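PDB 3CZ8: putative sporulation-specific glycosylase YdhD from Bacillus subtilis subsp. subtilis str. 168, which probably hydrolyses glycosidic bonds of a chitin-like or cell-wall polysaccharide during sporulation, this piece being its family 18 glycosyl hydrolase domain. Local coordinates for residues V152-S157 and I180-W185; I219-Y224 and Q301-W306. The protein carries 1 engineered substitution. One frame throughout, in Å; residues are numbered along the deposited sequence. Where two conformers were deposited one is given.

Interaction 1. Residues V152-S157 and I180-W185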
loop_
_atom_site.group_PDB
_atom_site.type_symbol
_atom_site.label_atom_id
_atom_site.label_comp_id
_atom_site.label_asym_id
_atom_site.label_seq_id
_atom_site.Cartn_x
_atom_site.Cartn_y
_atom_site.Cartn_z
ATOM N N VAL A 152 3.413 6.132 -19.584
ATOM C CA VAL A 152 4.335 7.205 -19.985
ATOM C C VAL A 152 4.357 8.318 -18.929
ATOM O O VAL A 152 3.368 8.512 -18.213
ATOM C CB VAL A 152 3.994 7.820 -21.399
ATOM C CG1 VAL A 152 4.141 6.788 -22.511
ATOM C CG2 VAL A 152 2.611 8.453 -21.422
ATOM N N PRO A 153 5.488 9.045 -18.811
ATOM C CA PRO A 153 5.470 10.216 -17.932
ATOM C C PRO A 153 4.687 11.363 -18.567
ATOM O O PRO A 153 4.589 11.440 -19.794
ATOM C CB PRO A 153 6.954 10.595 -17.802
ATOM C CG PRO A 153 7.726 9.478 -18.431
ATOM C CD PRO A 153 6.814 8.844 -19.420
ATOM N N ALA A 154 4.123 12.230 -17.733
ATOM C CA ALA A 154 3.367 13.384 -18.207
ATOM C C ALA A 154 4.262 14.360 -18.961
ATOM O O ALA A 154 5.358 14.692 -18.499
ATOM C CB ALA A 154 2.693 14.081 -17.048
ATOM N N LYS A 155 3.789 14.794 -20.127
ATOM C CA LYS A 155 4.518 15.729 -20.983
ATOM C C LYS A 155 3.647 16.932 -21.276
ATOM O O LYS A 155 2.438 16.790 -21.494
ATOM C CB LYS A 155 4.934 15.065 -22.306
ATOM C CG LYS A 155 6.131 14.138 -22.193
ATOM C CD LYS A 155 6.547 13.545 -23.540
ATOM C CE LYS A 155 7.173 14.579 -24.461
ATOM N NZ LYS A 155 8.021 13.950 -25.509
ATOM N N THR A 156 4.278 18.106 -21.278
ATOM C CA THR A 156 3.601 19.366 -21.591
ATOM C C THR A 156 4.149 19.981 -22.879
ATOM O O THR A 156 3.495 20.817 -23.510
ATOM C CB THR A 156 3.678 20.384 -20.424
ATOM O OG1 THR A 156 2.847 21.512 -20.721
ATOM C CG2 THR A 156 5.113 20.861 -20.183
ATOM N N SER A 157 5.341 19.539 -23.279
ATOM C CA SER A 157 5.971 19.957 -24.534
ATOM C C SER A 157 6.993 18.897 -24.936
ATOM O O SER A 157 7.134 17.882 -24.255
ATOM C CB SER A 157 6.656 21.319 -24.379
ATOM O OG SER A 157 7.876 21.196 -23.669
ATOM N N ILE A 180 -1.157 7.936 -18.740
ATOM C CA ILE A 180 -0.283 9.076 -18.511
ATOM C C ILE A 180 -0.065 9.232 -17.025
ATOM O O ILE A 180 -1.011 9.428 -16.272
ATOM C CB ILE A 180 -0.832 10.379 -19.133
ATOM C CG1 ILE A 180 -0.915 10.237 -20.653
ATOM C CG2 ILE A 180 0.055 11.573 -18.757
ATOM C CD1 ILE A 180 -1.670 11.333 -21.302
ATOM N N MET A 181 1.189 9.120 -16.601
ATOM C CA MET A 181 1.505 9.170 -15.184
ATOM C C MET A 181 1.666 10.620 -14.737
ATOM O O MET A 181 2.780 11.130 -14.601
ATOM C CB MET A 181 2.718 8.280 -14.874
ATOM C CG MET A 181 2.524 6.793 -15.260
ATOM S SD MET A 181 1.168 5.875 -14.447
ATOM C CE MET A 181 -0.195 6.127 -15.513
ATOM N N ALA A 182 0.522 11.272 -14.523
ATOM C CA ALA A 182 0.458 12.712 -14.286
ATOM C C ALA A 182 0.660 13.062 -12.812
ATOM O O ALA A 182 -0.280 13.466 -12.118
ATOM C CB ALA A 182 -0.862 13.274 -14.804
ATOM N N TYR A 183 1.898 12.903 -12.352
ATOM C CA TYR A 183 2.294 13.207 -10.975
ATOM C C TYR A 183 3.804 13.348 -10.898
ATOM O O TYR A 183 4.493 13.150 -11.902
ATOM C CB TYR A 183 1.810 12.121 -9.992
ATOM C CG TYR A 183 2.159 10.700 -10.375
ATOM C CD1 TYR A 183 3.418 10.168 -10.099
ATOM C CD2 TYR A 183 1.224 9.879 -10.998
ATOM C CE1 TYR A 183 3.743 8.869 -10.458
ATOM C CE2 TYR A 183 1.540 8.573 -11.352
ATOM C CZ TYR A 183 2.800 8.079 -11.078
ATOM O OH TYR A 183 3.123 6.788 -11.423
ATOM N N ASP A 184 4.301 13.662 -9.699
ATOM C CA ASP A 184 5.738 13.858 -9.427
ATOM C C ASP A 184 6.341 15.088 -10.105
ATOM O O ASP A 184 7.533 15.102 -10.430
ATOM C CB ASP A 184 6.579 12.595 -9.705
ATOM C CG ASP A 184 6.509 11.587 -8.577
ATOM O OD1 ASP A 184 5.795 11.846 -7.589
ATOM O OD2 ASP A 184 7.173 10.536 -8.676
ATOM N N TRP A 185 5.514 16.118 -10.297
ATOM C CA TRP A 185 5.996 17.450 -10.666
ATOM C C TRP A 185 6.861 18.012 -9.544
ATOM O O TRP A 185 7.807 18.760 -9.785
ATOM C CB TRP A 185 4.832 18.390 -10.986
ATOM C CG TRP A 185 4.424 18.335 -12.431
ATOM C CD1 TRP A 185 5.071 18.916 -13.490
ATOM C CD2 TRP A 185 3.289 17.654 -12.979
ATOM N NE1 TRP A 185 4.408 18.641 -14.661
ATOM C CE2 TRP A 185 3.312 17.867 -14.379
ATOM C CE3 TRP A 185 2.254 16.887 -12.426
ATOM C CZ2 TRP A 185 2.334 17.343 -15.235
ATOM C CZ3 TRP A 185 1.279 16.368 -13.275
ATOM C CH2 TRP A 185 1.329 16.596 -14.666
#
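M181 N donates to V152 O at 2.8 Å, and this is the one hydrogen bond that spans residues 152-157 and 180-185. It is close to straight, with 168° at the hydrogen. The same oxygen is also flanked by the M181 side chain, whose CB lies 3.4 Å from V152 O; chi1 of -59° keeps CG beside that oxygen too, and bends at chi2 and chi3 then carry the thioether away from strand 147-153.

The pairing is parallel, V152 opposite I180 and P153 opposite M181, and it joins the two strands of a beta-alpha-beta unit whose connection includes helix 168-174. These are adjacent staves of the (beta/alpha)8 barrel, cut where both strands give way to the loops at their C-terminal ends. Past the bridges A182 is the centre of an inverse gamma turn.

Apolar contacts supply the rest. On the helix-covered face, V152 CG2 lies 4.0 Å from I180 CG1, and Y168 touches both side chains. The other branch, I180 CG2, is anti to the backbone N and rests 3.8 Å from A154 CA. A154 points toward the opposite segment: its methyl CB is 4.3 Å from A182 CB and meets the benzo end of the W185 indole obliquely, 3.7 Å from CH2. Helix 198-208 packs on that indole through E200 and T204.

Interaction 2. Residues I219-Y224 and Q301-W306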
loop_
_atom_site.group_PDB
_atom_site.type_symbol
_atom_site.label_atom_id
_atom_site.label_comp_id
_atom_site.label_asym_id
_atom_site.label_seq_id
_atom_site.Cartn_x
_atom_site.Cartn_y
_atom_site.Cartn_z
ATOM N N ILE A 219 -5.658 9.152 -17.314
ATOM C CA ILE A 219 -4.853 9.984 -16.407
ATOM C C ILE A 219 -4.557 9.248 -15.087
ATOM O O ILE A 219 -5.444 9.050 -14.257
ATOM C CB ILE A 219 -5.506 11.374 -16.149
ATOM C CG1 ILE A 219 -5.824 12.102 -17.469
ATOM C CG2 ILE A 219 -4.630 12.238 -15.232
ATOM C CD1 ILE A 219 -4.614 12.385 -18.386
ATOM N N GLY A 220 -3.309 8.824 -14.918
ATOM C CA GLY A 220 -2.867 8.187 -13.678
ATOM C C GLY A 220 -2.735 9.186 -12.540
ATOM O O GLY A 220 -2.216 10.282 -12.731
ATOM N N VAL A 221 -3.220 8.808 -11.357
ATOM C CA VAL A 221 -3.131 9.663 -10.163
ATOM C C VAL A 221 -1.911 9.278 -9.287
ATOM O O VAL A 221 -1.395 8.159 -9.415
ATOM C CB VAL A 221 -4.456 9.660 -9.346
ATOM C CG1 VAL A 221 -5.647 10.125 -10.207
ATOM C CG2 VAL A 221 -4.714 8.312 -8.690
ATOM N N PRO A 222 -1.423 10.210 -8.428
ATOM C CA PRO A 222 -0.241 9.931 -7.596
ATOM C C PRO A 222 -0.355 8.705 -6.697
ATOM O O PRO A 222 -1.415 8.428 -6.136
ATOM C CB PRO A 222 -0.114 11.184 -6.727
ATOM C CG PRO A 222 -0.804 12.235 -7.472
ATOM C CD PRO A 222 -1.918 11.584 -8.203
ATOM N N LEU A 223 0.746 7.975 -6.589
ATOM C CA LEU A 223 0.874 6.906 -5.614
ATOM C C LEU A 223 1.325 7.488 -4.267
ATOM O O LEU A 223 0.828 7.077 -3.217
ATOM C CB LEU A 223 1.870 5.857 -6.136
ATOM C CG LEU A 223 2.332 4.641 -5.321
ATOM C CD1 LEU A 223 1.183 3.790 -4.781
ATOM C CD2 LEU A 223 3.286 3.799 -6.165
ATOM N N TYR A 224 2.237 8.465 -4.312
ATOM C CA TYR A 224 2.898 9.042 -3.127
ATOM C C TYR A 224 2.624 10.534 -2.935
ATOM O O TYR A 224 2.586 11.282 -3.913
ATOM C CB TYR A 224 4.424 8.914 -3.259
ATOM C CG TYR A 224 5.006 7.519 -3.259
ATOM C CD1 TYR A 224 4.885 6.688 -2.145
ATOM C CD2 TYR A 224 5.735 7.052 -4.357
ATOM C CE1 TYR A 224 5.439 5.414 -2.137
ATOM C CE2 TYR A 224 6.298 5.776 -4.359
ATOM C CZ TYR A 224 6.144 4.964 -3.245
ATOM O OH TYR A 224 6.692 3.703 -3.230
ATOM N N GLN A 301 -10.816 8.787 -21.403
ATOM C CA GLN A 301 -11.246 7.410 -21.129
ATOM C C GLN A 301 -11.457 7.086 -19.653
ATOM O O GLN A 301 -12.485 6.510 -19.289
ATOM C CB GLN A 301 -10.267 6.401 -21.740
ATOM C CG GLN A 301 -10.554 4.918 -21.441
ATOM C CD GLN A 301 -11.831 4.383 -22.105
ATOM O OE1 GLN A 301 -12.490 3.500 -21.564
ATOM N NE2 GLN A 301 -12.168 4.905 -23.282
ATOM N N ALA A 302 -10.486 7.454 -18.815
ATOM C CA ALA A 302 -10.462 7.000 -17.426
ATOM C C ALA A 302 -9.480 7.744 -16.535
ATOM O O ALA A 302 -8.583 8.446 -17.008
ATOM C CB ALA A 302 -10.144 5.511 -17.374
ATOM N N ILE A 303 -9.690 7.568 -15.231
ATOM C CA ILE A 303 -8.702 7.831 -14.196
ATOM C C ILE A 303 -8.014 6.482 -13.927
ATOM O O ILE A 303 -8.668 5.438 -13.944
ATOM C CB ILE A 303 -9.399 8.424 -12.927
ATOM C CG1 ILE A 303 -9.645 9.939 -13.091
ATOM C CG2 ILE A 303 -8.653 8.104 -11.628
ATOM C CD1 ILE A 303 -8.447 10.833 -12.826
ATOM N N GLY A 304 -6.696 6.495 -13.744
ATOM C CA GLY A 304 -5.963 5.294 -13.325
ATOM C C GLY A 304 -5.386 5.460 -11.927
ATOM O O GLY A 304 -4.946 6.550 -11.563
ATOM N N ALA A 305 -5.386 4.386 -11.139
ATOM C CA ALA A 305 -4.927 4.454 -9.744
ATOM C C ALA A 305 -4.252 3.170 -9.269
ATOM O O ALA A 305 -4.121 2.209 -10.031
ATOM C CB ALA A 305 -6.075 4.829 -8.823
ATOM N N TRP A 306 -3.828 3.158 -8.006
ATOM C CA TRP A 306 -2.990 2.076 -7.484
ATOM C C TRP A 306 -3.652 1.265 -6.378
ATOM O O TRP A 306 -4.392 1.801 -5.556
ATOM C CB TRP A 306 -1.671 2.648 -6.965
ATOM C CG TRP A 306 -0.937 3.475 -7.973
ATOM C CD1 TRP A 306 -1.037 4.831 -8.159
ATOM C CD2 TRP A 306 0.014 3.007 -8.934
ATOM N NE1 TRP A 306 -0.205 5.229 -9.178
ATOM C CE2 TRP A 306 0.450 4.129 -9.673
ATOM C CE3 TRP A 306 0.544 1.744 -9.245
ATOM C CZ2 TRP A 306 1.393 4.029 -10.700
ATOM C CZ3 TRP A 306 1.474 1.646 -10.268
ATOM C CH2 TRP A 306 1.892 2.785 -10.984
#
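Three backbone hydrogen bonds tie I219-V221 to A302-G304 in parallel register, I219 facing I303 and G220 facing G304. I219 N donates to A302 O, and V221 N to G304 O at 2.8 Å. Between them G304 N reaches I219 O at 2.9 Å, nearly straight at its hydrogen (173°). The two glycines carry no side chains where the backbones draw nearest, and G220 CA lies only 3.4 Å from G304 O, a CA-H...O contact. Tight packing continues through V221: its CG1 meets I303 CG2, the two side chains crossing at about a right angle, while CG2 lies 3.7 Å from A305 CB.

Beyond V221 the main chains diverge, and the partly exposed pair L223 and W306 bridges the wider gap with side chains. W306 NE1 donates to V221 O at 3.2 Å, a bent bond (135°) whose acceptor lies at the indole edge, near its plane. L223 instead covers one face, CB standing 3.9 Å from the centroid of the five-membered ring in a CH-pi contact. Its CG is anti to the backbone N (chi1 175°), which brings CD1 over W306 CB and CG. The second subunit also reaches this end: its N245 is hydrogen-bonded to W306 O, and its E248 packs on A305.

The contact joins the seventh and eighth barrel strands, 217-220 and 302-310. Helix 285-297 covers I219, V221 and I303, and 302-310 also pairs with the first strand, 9-17, where the barrel closes and F13 meets W306 edge-to-face.

How the interactions relate
Interactions 1 and 2 belong to one curled barrel sheet, their centres about 11 Å apart, with strand 177-181 of the first beside strand 217-220 of the second. I180 O and G220 N, 2.7 Å apart, form a probable hydrogen bond across that seam. Y183 links the loops at the C-terminal ends of these strands: its CB packs 3.6 Å from P222 CG, and its OH lies 3.3 Å from W306 CZ2. Both contacts approach the predicted proton donor E120, whose side chain is about 6 Å from that of P153 and about 7 Å from that of W306. Bound glycerol, probably from the crystallisation liquor, comes within about 4 Å of the W306 side chain and about 6 Å of that of M181, consistent with a pocket.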